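Local coordinates for protein putative carbohydrate-active enzyme (Uncultured organism, PDB 5WH8) that probably hydrolyses the glycosidic bonds of cellulose through this glycoside hydrolase family 5 domain, one part of a longer multi-modular protein, at residues Gly33-Gly38 with Arg64-Thr69; Ser244-Val249 with Pro277-Ala282. One frame throughout, in Å; residues are numbered along the deposited sequence.

Contact 1 of 2, residues Gly33-Gly38 with Arg64-Thr69. With EDO (1,2-ethanediol), chain M.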
loop_
_atom_site.group_PDB
_atom_site.type_symbol
_atom_site.label_atom_id
_atom_site.label_comp_id
_atom_site.label_asym_id
_atom_site.label_seq_id
_atom_site.Cartn_x
_atom_site.Cartn_y
_atom_site.Cartn_z
ATOM N N GLY A 33 -7.735 -2.878 2.556
ATOM C CA GLY A 33 -7.836 -3.214 1.145
ATOM C C GLY A 33 -6.865 -4.280 0.660
ATOM O O GLY A 33 -6.372 -5.120 1.437
ATOM N N MET A 34 -6.572 -4.222 -0.644
ATOM C CA MET A 34 -5.803 -5.257 -1.350
ATOM C C MET A 34 -4.656 -4.655 -2.139
ATOM O O MET A 34 -4.749 -3.532 -2.634
ATOM C CB MET A 34 -6.683 -6.039 -2.330
ATOM C CG MET A 34 -7.795 -6.850 -1.696
ATOM S SD MET A 34 -7.199 -8.193 -0.632
ATOM C CE MET A 34 -6.287 -9.245 -1.777
ATOM N N SER A 35 -3.574 -5.415 -2.226
ATOM C CA SER A 35 -2.428 -5.117 -3.098
ATOM C C SER A 35 -2.445 -5.934 -4.387
ATOM O O SER A 35 -2.784 -7.115 -4.383
ATOM C CB SER A 35 -1.105 -5.405 -2.374
ATOM O OG SER A 35 0.030 -5.011 -3.141
ATOM N N SER A 36 -2.028 -5.310 -5.490
ATOM C CA SER A 36 -1.672 -6.077 -6.677
ATOM C C SER A 36 -0.475 -6.952 -6.377
ATOM O O SER A 36 0.293 -6.701 -5.431
ATOM C CB SER A 36 -1.348 -5.151 -7.869
ATOM O OG SER A 36 -0.074 -4.529 -7.738
ATOM N N HIS A 37 -0.286 -7.973 -7.204
ATOM C CA HIS A 37 0.995 -8.678 -7.301
ATOM C C HIS A 37 1.799 -7.884 -8.359
ATOM O O HIS A 37 1.470 -6.720 -8.630
ATOM C CB HIS A 37 0.738 -10.149 -7.686
ATOM C CG HIS A 37 1.823 -11.123 -7.329
ATOM N ND1 HIS A 37 3.076 -11.096 -7.897
ATOM C CD2 HIS A 37 1.803 -12.208 -6.515
ATOM C CE1 HIS A 37 3.797 -12.107 -7.426
ATOM N NE2 HIS A 37 3.048 -12.791 -6.578
ATOM N N GLY A 38 2.837 -8.450 -8.957
ATOM C CA GLY A 38 3.559 -7.732 -10.001
ATOM C C GLY A 38 2.654 -7.354 -11.169
ATOM O O GLY A 38 2.004 -8.210 -11.745
ATOM N N ARG A 64 -3.550 -1.069 -3.839
ATOM C CA ARG A 64 -2.125 -0.755 -3.954
ATOM C C ARG A 64 -1.556 -1.292 -5.269
ATOM O O ARG A 64 -1.715 -2.463 -5.591
ATOM C CB ARG A 64 -1.385 -1.341 -2.746
ATOM C CG ARG A 64 0.135 -1.248 -2.783
ATOM C CD ARG A 64 0.629 -1.874 -1.517
ATOM N NE ARG A 64 2.046 -1.791 -1.172
ATOM C CZ ARG A 64 2.891 -2.821 -1.111
ATOM N NH1 ARG A 64 2.564 -4.042 -1.526
ATOM N NH2 ARG A 64 4.106 -2.617 -0.649
ATOM N N LEU A 65 -0.880 -0.399 -5.995
ATOM C CA LEU A 65 -0.229 -0.702 -7.254
ATOM C C LEU A 65 1.242 -0.995 -6.975
ATOM O O LEU A 65 2.042 -0.084 -6.779
ATOM C CB LEU A 65 -0.393 0.475 -8.241
ATOM C CG LEU A 65 -1.820 0.921 -8.539
ATOM C CD1 LEU A 65 -1.767 2.178 -9.373
ATOM C CD2 LEU A 65 -2.617 -0.137 -9.237
ATOM N N ALA A 66 1.575 -2.278 -6.954
ATOM C CA ALA A 66 2.949 -2.714 -6.699
ATOM C C ALA A 66 3.744 -2.666 -7.996
ATOM O O ALA A 66 3.641 -3.571 -8.829
ATOM C CB ALA A 66 2.966 -4.123 -6.121
ATOM N N ILE A 67 4.529 -1.602 -8.141
ATOM C CA ILE A 67 5.301 -1.339 -9.350
ATOM C C ILE A 67 6.726 -1.851 -9.135
ATOM O O ILE A 67 7.569 -1.147 -8.597
ATOM C CB ILE A 67 5.277 0.163 -9.671
ATOM C CG1 ILE A 67 3.835 0.628 -9.888
ATOM C CG2 ILE A 67 6.110 0.485 -10.912
ATOM C CD1 ILE A 67 3.597 2.010 -9.402
ATOM N N TYR A 68 6.962 -3.115 -9.476
ATOM C CA TYR A 68 8.287 -3.693 -9.270
ATOM C C TYR A 68 9.313 -2.882 -10.029
ATOM O O TYR A 68 9.046 -2.486 -11.163
ATOM C CB TYR A 68 8.352 -5.135 -9.754
ATOM C CG TYR A 68 7.929 -6.172 -8.737
ATOM C CD1 TYR A 68 6.595 -6.325 -8.394
ATOM C CD2 TYR A 68 8.864 -7.026 -8.163
ATOM C CE1 TYR A 68 6.203 -7.298 -7.496
ATOM C CE2 TYR A 68 8.481 -7.988 -7.259
ATOM C CZ TYR A 68 7.151 -8.125 -6.937
ATOM O OH TYR A 68 6.767 -9.110 -6.038
ATOM N N THR A 69 10.471 -2.636 -9.420
ATOM C CA THR A 69 11.512 -1.890 -10.104
ATOM C C THR A 69 12.384 -2.854 -10.899
ATOM O O THR A 69 12.850 -2.530 -11.998
ATOM C CB THR A 69 12.368 -1.071 -9.116
ATOM O OG1 THR A 69 13.080 -1.950 -8.240
ATOM C CG2 THR A 69 11.510 -0.124 -8.300
HETATM C C1 EDO M . 5.262 -13.619 -3.869
HETATM O O1 EDO M . 3.921 -14.062 -3.595
HETATM C C2 EDO M . 6.068 -14.573 -4.766
HETATM O O2 EDO M . 5.281 -15.144 -5.829
#

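Contact 2 of 2, residues Ser244-Val249 with Pro277-Ala282. With EDO (1,2-ethanediol), chain M.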
loop_
_atom_site.group_PDB
_atom_site.type_symbol
_atom_site.label_atom_id
_atom_site.label_comp_id
_atom_site.label_asym_id
_atom_site.label_seq_id
_atom_site.Cartn_x
_atom_site.Cartn_y
_atom_site.Cartn_z
ATOM N N SER A 244 7.385 -16.086 2.324
ATOM C CA SER A 244 7.554 -16.456 0.920
ATOM C C SER A 244 6.283 -16.323 0.099
ATOM O O SER A 244 6.335 -16.304 -1.121
ATOM C CB SER A 244 8.017 -17.902 0.823
ATOM O OG SER A 244 7.026 -18.735 1.387
ATOM N N GLY A 245 5.134 -16.296 0.761
ATOM C CA GLY A 245 3.859 -16.185 0.074
ATOM C C GLY A 245 3.181 -17.493 -0.290
ATOM O O GLY A 245 2.114 -17.465 -0.937
ATOM N N ASP A 246 3.746 -18.627 0.129
ATOM C CA ASP A 246 3.142 -19.942 -0.146
ATOM C C ASP A 246 3.259 -20.830 1.101
ATOM O O ASP A 246 3.920 -20.446 2.071
ATOM C CB ASP A 246 3.816 -20.594 -1.382
ATOM C CG ASP A 246 2.964 -21.674 -2.050
ATOM O OD1 ASP A 246 1.779 -21.893 -1.675
ATOM O OD2 ASP A 246 3.505 -22.304 -3.007
ATOM N N GLY A 247 2.593 -21.978 1.077
ATOM C CA GLY A 247 2.651 -22.925 2.177
ATOM C C GLY A 247 1.368 -22.880 2.986
ATOM O O GLY A 247 0.291 -22.600 2.453
ATOM N N GLY A 248 1.470 -23.150 4.277
ATOM C CA GLY A 248 0.296 -23.117 5.130
ATOM C C GLY A 248 -0.278 -21.725 5.307
ATOM O O GLY A 248 0.401 -20.731 5.041
ATOM N N VAL A 249 -1.535 -21.657 5.734
ATOM C CA VAL A 249 -2.160 -20.377 6.128
ATOM C C VAL A 249 -2.282 -20.391 7.649
ATOM O O VAL A 249 -2.490 -21.439 8.272
ATOM C CB VAL A 249 -3.542 -20.140 5.472
ATOM C CG1 VAL A 249 -3.372 -19.816 3.975
ATOM C CG2 VAL A 249 -4.455 -21.332 5.677
ATOM N N PRO A 277 -0.844 -19.756 -8.380
ATOM C CA PRO A 277 -1.140 -20.901 -7.517
ATOM C C PRO A 277 -0.205 -20.972 -6.301
ATOM O O PRO A 277 0.582 -21.905 -6.131
ATOM C CB PRO A 277 -0.969 -22.116 -8.465
ATOM C CG PRO A 277 -0.071 -21.666 -9.510
ATOM C CD PRO A 277 -0.225 -20.167 -9.657
ATOM N N GLU A 278 -0.314 -19.962 -5.442
ATOM C CA GLU A 278 0.375 -19.946 -4.147
ATOM C C GLU A 278 -0.656 -19.514 -3.103
ATOM O O GLU A 278 -1.597 -18.772 -3.424
ATOM C CB GLU A 278 1.584 -18.990 -4.138
ATOM C CG GLU A 278 1.231 -17.531 -4.471
ATOM C CD GLU A 278 2.447 -16.641 -4.700
ATOM O OE1 GLU A 278 3.570 -17.167 -4.834
ATOM O OE2 GLU A 278 2.274 -15.405 -4.761
ATOM N N SER A 279 -0.497 -19.954 -1.858
ATOM C CA SER A 279 -1.593 -19.835 -0.910
ATOM C C SER A 279 -1.901 -18.398 -0.474
ATOM O O SER A 279 -3.022 -18.156 0.006
ATOM C CB SER A 279 -1.320 -20.687 0.326
ATOM O OG SER A 279 -0.075 -20.377 0.873
ATOM N N SER A 280 -0.971 -17.448 -0.642
ATOM C CA SER A 280 -1.267 -16.043 -0.290
ATOM C C SER A 280 -2.119 -15.348 -1.365
ATOM O O SER A 280 -2.742 -14.305 -1.107
ATOM C CB SER A 280 0.026 -15.243 -0.064
ATOM O OG SER A 280 0.763 -15.052 -1.250
ATOM N N ALA A 281 -2.173 -15.932 -2.562
ATOM C CA ALA A 281 -2.987 -15.365 -3.648
ATOM C C ALA A 281 -4.461 -15.470 -3.276
ATOM O O ALA A 281 -4.918 -16.542 -2.852
ATOM C CB ALA A 281 -2.704 -16.090 -4.970
ATOM N N ALA A 282 -5.211 -14.367 -3.432
ATOM C CA ALA A 282 -6.599 -14.286 -2.955
ATOM C C ALA A 282 -7.624 -14.905 -3.925
ATOM O O ALA A 282 -8.762 -15.166 -3.530
ATOM C CB ALA A 282 -6.951 -12.820 -2.674
HETATM C C1 EDO M . 5.262 -13.619 -3.869
HETATM O O1 EDO M . 3.921 -14.062 -3.595
HETATM C C2 EDO M . 6.068 -14.573 -4.766
HETATM O O2 EDO M . 5.281 -15.144 -5.829
HETATM O O HOH W 1 5.455 -18.130 -3.156
HETATM O O HOH W 2 2.427 -23.833 -4.937
#

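Contact 1 of 2, residues Gly33-Gly38 with Arg64-Thr69
Ser35 points OG anti to its own nitrogen (chi1 -174°), while Arg64 runs out fully extended from CG to NE along the same face of the sheet, which brings Arg64 NH1 to within 3.2 Å of Ser35 OG. The serine oxygen lies at the edge of the guanidinium, almost in its plane, and donates its own hydrogen bond to Ser36 O, in the carbonyl plane on a lone pair, so a small hydroxyl both accepts and donates here. NH1 also forms a salt bridge with Glu237, NE one with Glu145, and NH2 bonds Asn148; such bonds fix the rotation of a buried cation. Between the backbones, Arg64 N reaches Met34 O at 3.0 Å and Ser36 N reaches Arg64 O at 2.9 Å, the latter nearly straight at 176°. One residue beyond the Ser35-Arg64 pair, a side chain joins the backbone bonding: Ser36 OG accepts from Ala66 N at 2.9 Å and donates to His37 O on a lone pair. Farther on, Gly38 CA packs 3.7 Å from Tyr68 CE1. These parallel neighbours belong to a beta-alpha-beta unit with helix 48-56, the opening unit of the TIM barrel found in family 5 glycoside hydrolases.

Contact 2 of 2, residues Ser244-Val249 with Pro277-Ala282
Gly245 O is gripped twice by Ser280, through OG at 2.8 Å and through the backbone N at 3.1 Å. The hydroxyl arrives in the carbonyl plane on a lone pair, whereas the amide comes from above that plane. With OG set between its own N and carbonyl carbon (chi1 68°), Ser280 can direct both donors at one oxygen. Glycine suits position 245 because its positive phi of 91° would press a CB against the preceding carbonyl.

Asp246 turns its carboxylate over the backbone of Glu278, and OD1 accepts Ser279 N at 3.0 Å, the amide coming from above the carboxylate plane; Gly247 N adds a weak bond to the same oxygen. Ser279 OG then donates to Gly247 O at 2.8 Å, so consecutive serines of the type I turn Glu278-Ala281 hold successive parts of the facing loop. One water joins Asp246 OD2 to Pro277 O, and another links Ser244 O with Glu278 OE1. Extended beyond CG, the Glu278 side chain carries its carboxylate past the turn, where OE1 accepts from ethanediol O2 at 2.8 Å and OE2 bonds His37; the diol is probably from the crystallisation liquor.

Neither segment is regular: 244-249 lies between strand 233-239 and helix 251-263, while residues 277-282 lie between strand 268-273 and helix 287-290, so the contact ties together the loops that follow the last two barrel strands.

Contact 1 pairs the first two barrel strands and contact 2 joins the loops after the last two; since the barrel is closed, strand 32-36 also adjoins strand 268-273. Their centres are 16 Å apart, yet they touch directly: His37 NE2 lies 3.3 Å from Glu278 OE2, probably a hydrogen bond, and Met34 CE packs 3.7 Å from Ala282 CB. One ethanediol, probably from the crystallisation liquor, meets both contacts, weakly bonded to His37 NE2, bonded to Glu278, and held also by Trp271 NE1. Both meet at the C-terminal ends of the barrel strands, where family 5 relatives bind substrate, so the diol probably marks part of that cleft.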